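Long-range contacts in probable aminotransferase (Pseudomonas aeruginosa, PDB 5YKR), which is a probable class-III aminotransferase of the pyridoxal-phosphate-dependent superfamily, with its cofactor bound covalently: residues A[159-164]-A[200-205]; A[220-225]-A[255-260]. All coordinates share one frame; numbering follows the deposited sequence.

Contact 1 of 2, residues A[159-164]-A[200-205]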
ATOM      1  N   VAL A 159     -14.369   8.487  14.213  1.00 12.33           N
ATOM      2  CA  VAL A 159     -13.370   9.421  13.713  1.00 12.07           C
ATOM      3  C   VAL A 159     -14.141  10.631  13.190  1.00 10.67           C
ATOM      4  O   VAL A 159     -15.158  10.466  12.501  1.00 11.36           O
ATOM      5  CB  VAL A 159     -12.485   8.812  12.588  1.00 13.32           C
ATOM      6  CG1 VAL A 159     -13.249   8.396  11.338  1.00 16.90           C
ATOM      7  CG2 VAL A 159     -11.461   9.782  12.090  1.00 13.38           C
ATOM      8  N   VAL A 160     -13.621  11.825  13.449  1.00 10.16           N
ATOM      9  CA  VAL A 160     -14.102  13.038  12.798  1.00  9.95           C
ATOM     10  C   VAL A 160     -13.261  13.273  11.554  1.00  9.28           C
ATOM     11  O   VAL A 160     -12.016  13.333  11.613  1.00  9.61           O
ATOM     12  CB  VAL A 160     -14.025  14.278  13.738  1.00 11.32           C
ATOM     13  CG1 VAL A 160     -14.181  15.583  12.943  1.00 12.09           C
ATOM     14  CG2 VAL A 160     -15.135  14.169  14.824  1.00 12.34           C
ATOM     15  N   VAL A 161     -13.967  13.478  10.444  1.00  9.22           N
ATOM     16  CA  VAL A 161     -13.390  13.973   9.221  1.00  9.63           C
ATOM     17  C   VAL A 161     -14.197  15.219   8.778  1.00 10.26           C
ATOM     18  O   VAL A 161     -15.286  15.501   9.299  1.00  9.94           O
ATOM     19  CB  VAL A 161     -13.284  12.950   8.108  1.00 10.55           C
ATOM     20  CG1 VAL A 161     -12.408  11.777   8.531  1.00 12.47           C
ATOM     21  CG2 VAL A 161     -14.666  12.462   7.679  1.00 11.22           C
ATOM     22  N   PHE A 162     -13.639  15.950   7.812  1.00 10.59           N
ATOM     23  CA  PHE A 162     -14.264  17.166   7.290  1.00 10.19           C
ATOM     24  C   PHE A 162     -14.899  16.939   5.930  1.00 10.35           C
ATOM     25  O   PHE A 162     -14.424  16.146   5.106  1.00  9.99           O
ATOM     26  CB  PHE A 162     -13.242  18.319   7.279  1.00 11.20           C
ATOM     27  CG  PHE A 162     -12.778  18.687   8.672  1.00 12.10           C
ATOM     28  CD1 PHE A 162     -13.601  19.393   9.511  1.00 13.88           C
ATOM     29  CD2 PHE A 162     -11.590  18.267   9.169  1.00 16.72           C
ATOM     30  CE1 PHE A 162     -13.231  19.707  10.801  1.00 14.08           C
ATOM     31  CE2 PHE A 162     -11.218  18.550  10.463  1.00 16.52           C
ATOM     32  CZ  PHE A 162     -12.034  19.271  11.286  1.00 15.07           C
ATOM     33  N   ASN A 163     -15.984  17.663   5.665  1.00 10.33           N
ATOM     34  CA  ASN A 163     -16.702  17.467   4.413  1.00 10.28           C
ATOM     35  C   ASN A 163     -15.764  17.826   3.231  1.00 10.20           C
ATOM     36  O   ASN A 163     -15.066  18.860   3.271  1.00 11.53           O
ATOM     37  CB  ASN A 163     -17.988  18.321   4.411  1.00 10.38           C
ATOM     38  CG  ASN A 163     -18.955  17.945   3.305  1.00 10.69           C
ATOM     39  OD1 ASN A 163     -19.036  16.794   2.866  1.00 12.62           O
ATOM     40  ND2 ASN A 163     -19.642  18.987   2.756  1.00 11.58           N
ATOM     41  N   CYS A 164     -15.770  16.975   2.226  1.00  9.40           N
ATOM     42  CA  CYS A 164     -14.937  17.090   1.015  1.00 10.25           C
ATOM     43  C   CYS A 164     -13.446  16.948   1.283  1.00 10.40           C
ATOM     44  O   CYS A 164     -12.623  17.381   0.478  1.00 11.41           O
ATOM     45  CB  CYS A 164     -15.252  18.369   0.206  1.00 11.07           C
ATOM     46  SG  CYS A 164     -16.984  18.512  -0.221  1.00 14.47           S
ATOM     47  N   THR A 200     -18.094   7.326  12.039  1.00 11.72           N
ATOM     48  CA  THR A 200     -17.695   8.634  11.582  1.00 11.24           C
ATOM     49  C   THR A 200     -18.639   9.727  12.071  1.00 12.11           C
ATOM     50  O   THR A 200     -19.860   9.533  12.091  1.00 13.65           O
ATOM     51  CB  THR A 200     -17.663   8.654  10.030  1.00 11.28           C
ATOM     52  OG1 THR A 200     -16.981   7.495   9.539  1.00 12.14           O
ATOM     53  CG2 THR A 200     -17.099   9.928   9.458  1.00 10.78           C
ATOM     54  N   ARG A 201     -18.038  10.869  12.449  1.00 10.29           N
ATOM     55  CA  ARG A 201     -18.767  12.121  12.646  1.00 10.96           C
ATOM     56  C   ARG A 201     -18.211  13.120  11.636  1.00 11.04           C
ATOM     57  O   ARG A 201     -16.998  13.276  11.496  1.00 15.28           O
ATOM     58  CB  ARG A 201     -18.727  12.625  14.070  1.00 11.52           C
ATOM     59  CG  ARG A 201     -19.444  11.715  15.059  1.00 12.37           C
ATOM     60  CD  ARG A 201     -19.423  12.301  16.485  1.00 12.77           C
ATOM     61  NE  ARG A 201     -20.106  11.434  17.455  1.00 12.54           N
ATOM     62  CZ  ARG A 201     -21.429  11.333  17.545  1.00 12.44           C
ATOM     63  NH1 ARG A 201     -22.244  12.086  16.781  1.00 11.84           N
ATOM     64  NH2 ARG A 201     -21.952  10.511  18.407  1.00 12.87           N
ATOM     65  N   LEU A 202     -19.092  13.740  10.874  1.00 10.73           N
ATOM     66  CA  LEU A 202     -18.714  14.685   9.818  1.00 10.10           C
ATOM     67  C   LEU A 202     -18.982  16.112  10.252  1.00 10.49           C
ATOM     68  O   LEU A 202     -20.034  16.418  10.836  1.00 10.94           O
ATOM     69  CB  LEU A 202     -19.474  14.354   8.566  1.00 10.37           C
ATOM     70  CG  LEU A 202     -19.114  15.131   7.314  1.00 11.13           C
ATOM     71  CD1 LEU A 202     -17.649  14.897   6.914  1.00 11.61           C
ATOM     72  CD2 LEU A 202     -20.068  14.835   6.123  1.00 10.92           C
ATOM     73  N   VAL A 203     -18.032  16.987   9.978  1.00 10.76           N
ATOM     74  CA  VAL A 203     -18.111  18.410  10.244  1.00 13.10           C
ATOM     75  C   VAL A 203     -17.612  19.185   9.040  1.00 11.79           C
ATOM     76  O   VAL A 203     -16.829  18.644   8.254  1.00 11.59           O
ATOM     77  CB  VAL A 203     -17.254  18.726  11.518  1.00 17.56           C
ATOM     78  CG1 VAL A 203     -17.391  20.123  11.962  1.00 21.28           C
ATOM     79  CG2 VAL A 203     -17.605  17.773  12.680  1.00 17.83           C
ATOM     80  N   GLU A 204     -18.031  20.422   8.867  1.00 12.39           N
ATOM     81  CA  GLU A 204     -17.366  21.309   7.893  1.00 12.57           C
ATOM     82  C   GLU A 204     -16.087  21.860   8.527  1.00 12.27           C
ATOM     83  O   GLU A 204     -16.023  22.140   9.746  1.00 12.45           O
ATOM     84  CB  GLU A 204     -18.241  22.506   7.486  1.00 14.08           C
ATOM     85  CG  GLU A 204     -19.398  22.189   6.561  1.00 15.50           C
ATOM     86  CD  GLU A 204     -19.049  21.765   5.162  1.00 14.47           C
ATOM     87  OE1 GLU A 204     -17.891  21.834   4.713  1.00 15.50           O
ATOM     88  OE2 GLU A 204     -19.986  21.310   4.472  1.00 15.06           O
ATOM     89  N   PHE A 205     -15.082  22.066   7.678  1.00 12.53           N
ATOM     90  CA  PHE A 205     -13.849  22.797   8.087  1.00 13.13           C
ATOM     91  C   PHE A 205     -14.230  24.192   8.576  1.00 13.44           C
ATOM     92  O   PHE A 205     -15.287  24.738   8.191  1.00 13.52           O
ATOM     93  CB  PHE A 205     -12.916  22.864   6.885  1.00 13.29           C
ATOM     94  CG  PHE A 205     -11.443  23.007   7.163  1.00 12.87           C
ATOM     95  CD1 PHE A 205     -10.749  22.044   7.834  1.00 12.97           C
ATOM     96  CD2 PHE A 205     -10.698  24.053   6.557  1.00 14.29           C
ATOM     97  CE1 PHE A 205      -9.390  22.129   8.005  1.00 13.49           C
ATOM     98  CE2 PHE A 205      -9.329  24.114   6.693  1.00 14.24           C
ATOM     99  CZ  PHE A 205      -8.673  23.158   7.442  1.00 14.29           C
TER
HETATM  100  O   HOH W   1     -15.344  21.079   4.950  1.00 12.05           O
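Phe162 and Phe205 form a T-shaped pair: Phe205 sends its edge, led by CD1, onto one face of the Phe162 ring, with the planes at 81° and Phe205 CD1 4.0 Å from Phe162 CG. With chi1 of -64°, Phe162 sets its ring beside its own backbone N, and Phe162 CD1 lies against the backbone of Glu204 and Phe205, with Glu204 C at the ring edge. Phe205 in turn meets the ring of Phe241. Strand 200-203 is the outermost strand, within this chain, of the seven-stranded sheet of the large fold-type-I domain, and it runs parallel to 159-162. Its rungs include Arg201 N to Val159 O (2.9 Å) and Asn163 N to Val203 O (2.9 Å). Val160 CG1 and Val203 CG2 meet at 4.1 Å, on the sheet face covered by helix 208-215. On the other face Leu202 folds CD1 back to 3.4 Å from Val161 O. Asn163 and Glu204 lie side by side, pointing the same way, and Asn163 ND2 reaches Glu204 OE2 (2.9 Å) on its syn side, 33° out of the carboxylate plane. Glu204 OE1 takes a hydrogen bond from a water, which also donates to Asn163 O and accepts from Phe205 N, and another from Gly399 N.

Contact 2 of 2, residues A[220-225]-A[255-260]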
ATOM      1  N   VAL A 220     -15.333  10.005  20.178  1.00 14.08           N
ATOM      2  CA  VAL A 220     -14.429  10.311  19.058  1.00 13.19           C
ATOM      3  C   VAL A 220     -12.984   9.934  19.467  1.00 14.11           C
ATOM      4  O   VAL A 220     -12.422  10.485  20.402  1.00 17.06           O
ATOM      5  CB  VAL A 220     -14.509  11.771  18.655  1.00 13.14           C
ATOM      6  CG1 VAL A 220     -13.494  12.053  17.553  1.00 12.46           C
ATOM      7  CG2 VAL A 220     -15.940  12.090  18.163  1.00 13.44           C
ATOM      8  N   ALA A 221     -12.405   9.000  18.732  1.00 11.32           N
ATOM      9  CA  ALA A 221     -11.031   8.580  18.934  1.00 12.50           C
ATOM     10  C   ALA A 221     -10.038   9.605  18.359  1.00 11.48           C
ATOM     11  O   ALA A 221      -8.936   9.808  18.930  1.00 14.84           O
ATOM     12  CB  ALA A 221     -10.801   7.238  18.297  1.00 12.25           C
ATOM     13  N   ALA A 222     -10.368  10.200  17.233  1.00 10.34           N
ATOM     14  CA  ALA A 222      -9.437  11.083  16.523  1.00 10.85           C
ATOM     15  C   ALA A 222     -10.181  12.057  15.606  1.00 10.41           C
ATOM     16  O   ALA A 222     -11.265  11.720  15.105  1.00 10.84           O
ATOM     17  CB  ALA A 222      -8.453  10.271  15.712  1.00 12.17           C
ATOM     18  N   VAL A 223      -9.500  13.178  15.337  1.00 10.15           N
ATOM     19  CA  VAL A 223      -9.821  14.063  14.241  1.00 10.50           C
ATOM     20  C   VAL A 223      -8.727  13.852  13.198  1.00  9.83           C
ATOM     21  O   VAL A 223      -7.540  14.002  13.519  1.00 10.89           O
ATOM     22  CB  VAL A 223      -9.861  15.556  14.654  1.00 10.87           C
ATOM     23  CG1 VAL A 223     -10.034  16.444  13.446  1.00 11.94           C
ATOM     24  CG2 VAL A 223     -10.962  15.808  15.672  1.00 11.67           C
ATOM     25  N   LEU A 224      -9.111  13.557  11.972  1.00  9.17           N
ATOM     26  CA  LEU A 224      -8.185  13.373  10.843  1.00  9.07           C
ATOM     27  C   LEU A 224      -8.403  14.537   9.876  1.00  9.43           C
ATOM     28  O   LEU A 224      -9.563  14.757   9.413  1.00  9.73           O
ATOM     29  CB  LEU A 224      -8.441  12.049  10.100  1.00 10.10           C
ATOM     30  CG  LEU A 224      -7.679  11.777   8.804  1.00  9.92           C
ATOM     31  CD1 LEU A 224      -6.159  11.829   9.014  1.00 10.67           C
ATOM     32  CD2 LEU A 224      -8.063  10.453   8.248  1.00 10.87           C
ATOM     33  N   THR A 225      -7.344  15.279   9.549  1.00  9.52           N
ATOM     34  CA  THR A 225      -7.499  16.437   8.659  1.00  9.60           C
ATOM     35  C   THR A 225      -6.189  16.821   7.983  1.00  9.62           C
ATOM     36  O   THR A 225      -5.111  16.695   8.585  1.00  9.73           O
ATOM     37  CB  THR A 225      -8.057  17.654   9.408  1.00 11.07           C
ATOM     38  OG1 THR A 225      -8.409  18.709   8.481  1.00 11.63           O
ATOM     39  CG2 THR A 225      -7.106  18.180  10.488  1.00 11.83           C
ATOM     40  N   ALA A 255      -7.303  12.540  19.727  1.00 11.96           N
ATOM     41  CA  ALA A 255      -6.088  12.648  18.913  1.00 11.77           C
ATOM     42  C   ALA A 255      -6.286  13.565  17.732  1.00 11.23           C
ATOM     43  O   ALA A 255      -7.288  13.438  17.026  1.00 12.45           O
ATOM     44  CB  ALA A 255      -5.636  11.273  18.455  1.00 13.81           C
ATOM     45  N   LEU A 256      -5.293  14.407  17.457  1.00 10.47           N
ATOM     46  CA  LEU A 256      -5.304  15.289  16.302  1.00 10.58           C
ATOM     47  C   LEU A 256      -4.280  14.734  15.293  1.00  9.39           C
ATOM     48  O   LEU A 256      -3.053  14.745  15.566  1.00 10.15           O
ATOM     49  CB  LEU A 256      -4.916  16.723  16.699  1.00 11.90           C
ATOM     50  CG  LEU A 256      -4.830  17.729  15.569  1.00 12.10           C
ATOM     51  CD1 LEU A 256      -6.119  17.809  14.802  1.00 12.76           C
ATOM     52  CD2 LEU A 256      -4.380  19.090  16.133  1.00 13.71           C
ATOM     53  N   ILE A 257      -4.794  14.247  14.163  1.00  9.12           N
ATOM     54  CA  ILE A 257      -3.957  13.669  13.111  1.00  9.08           C
ATOM     55  C   ILE A 257      -3.902  14.658  11.958  1.00  9.35           C
ATOM     56  O   ILE A 257      -4.942  14.982  11.350  1.00  9.91           O
ATOM     57  CB  ILE A 257      -4.536  12.340  12.574  1.00  9.61           C
ATOM     58  CG1 ILE A 257      -4.879  11.363  13.705  1.00  9.24           C
ATOM     59  CG2 ILE A 257      -3.565  11.742  11.537  1.00  9.50           C
ATOM     60  CD1 ILE A 257      -5.792  10.260  13.238  1.00  9.74           C
ATOM     61  N   ILE A 258      -2.671  15.100  11.640  1.00  9.27           N
ATOM     62  CA  ILE A 258      -2.448  16.092  10.586  1.00  9.10           C
ATOM     63  C   ILE A 258      -1.800  15.366   9.402  1.00  8.62           C
ATOM     64  O   ILE A 258      -0.707  14.806   9.505  1.00  9.41           O
ATOM     65  CB  ILE A 258      -1.579  17.254  11.078  1.00 10.21           C
ATOM     66  CG1 ILE A 258      -2.265  17.973  12.265  1.00 13.68           C
ATOM     67  CG2 ILE A 258      -1.277  18.197   9.950  1.00 12.83           C
ATOM     68  CD1 ILE A 258      -3.550  18.623  11.954  1.00 16.82           C
ATOM     69  N   ASP A 259      -2.523  15.347   8.284  1.00  8.23           N
ATOM     70  CA  ASP A 259      -2.138  14.676   7.043  1.00  8.38           C
ATOM     71  C   ASP A 259      -1.555  15.711   6.079  1.00  8.95           C
ATOM     72  O   ASP A 259      -2.268  16.552   5.533  1.00  9.36           O
ATOM     73  CB  ASP A 259      -3.366  13.988   6.416  1.00  8.96           C
ATOM     74  CG  ASP A 259      -3.052  13.210   5.165  1.00  9.16           C
ATOM     75  OD1 ASP A 259      -1.926  13.270   4.629  1.00  9.78           O
ATOM     76  OD2 ASP A 259      -4.035  12.519   4.682  1.00  9.79           O
ATOM     77  N   GLU A 260      -0.224  15.609   5.877  1.00  9.48           N
ATOM     78  CA  GLU A 260       0.561  16.570   5.122  1.00  8.71           C
ATOM     79  C   GLU A 260       0.975  16.045   3.763  1.00  8.75           C
ATOM     80  O   GLU A 260       1.886  16.572   3.106  1.00  9.87           O
ATOM     81  CB  GLU A 260       1.792  17.014   5.910  1.00  9.38           C
ATOM     82  CG  GLU A 260       1.365  17.803   7.158  1.00 10.68           C
ATOM     83  CD  GLU A 260       1.894  19.239   7.157  1.00 10.65           C
ATOM     84  OE1 GLU A 260       2.027  19.875   6.067  1.00 12.06           O
ATOM     85  OE2 GLU A 260       2.132  19.787   8.271  1.00 12.43           O
TER
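Thr225 O is gripped by two groups of the neighbouring strand: Asp259 N donates an almost straight bond to it at 2.9 Å (172° at the hydrogen), and the CA-H of Ile258 also points to it. The side chain of Asp259 is held from outside the two strands. A chi1 of -177° swings its carboxylate anti to the backbone N and toward His167 and Asn143, whose ND1 and ND2 atoms hydrogen-bond to OD2. Asp259 OD2 also lies close to N1 of the modified residue LLP at position 286, while Asp259 OD1 is engaged by Thr261 OG1. Strands 220-225 and 255-259 run parallel as neighbours in the central sheet, joined through helix 241-251 as a beta-alpha-beta unit. The two shortest rungs both use Val223: Val223 N meets Ala255 O at 2.8 Å and Ile257 N meets Val223 O, also at 2.8 Å. The side chains alternate between two buried faces. On the face covered by helix 139-154, Ile257 carries the packing with two branches: CG2 presses on Leu224 CD1 (3.6 Å), and CD1 reaches back over Ala222 CB (3.6 Å). On the other face Thr225 and Ile258 lie alongside, pointing the same way. Thr225 CG2, wedged between its own backbone N and carbonyl carbon, touches Ile258 CD1 at 3.9 Å. Leu256 and Val223 meet only loosely here. A largely apolar pair of strands thus carries a carboxylate at the C-terminal end of strand 255-259, in the place where fold-type-I enzymes typically set an aspartate facing the cofactor's pyridine nitrogen; the backbone bond to Thr225 probably helps to fix its position.

In the fold
Contacts 1 and 2 are two strand pairs of one seven-stranded sheet, their centres about 10 Å apart on the same side of the chain's centre. Across the sheet the order is 255-259, 220-225, 158-162, 200-203, all parallel, so contact 2 lies inward and contact 1 at the margin. Along the chain they come in series, contact 1 closing before contact 2 opens. Probable hydrogen bonds, Val160 N to Ala222 O and Val160 O to Leu224 N, sew the pairs together, and Phe162 and Phe205 pack against Thr225 OG1. The continuous sheet thereby links its own outer strand to the strand end that brings Asp259 close to LLP.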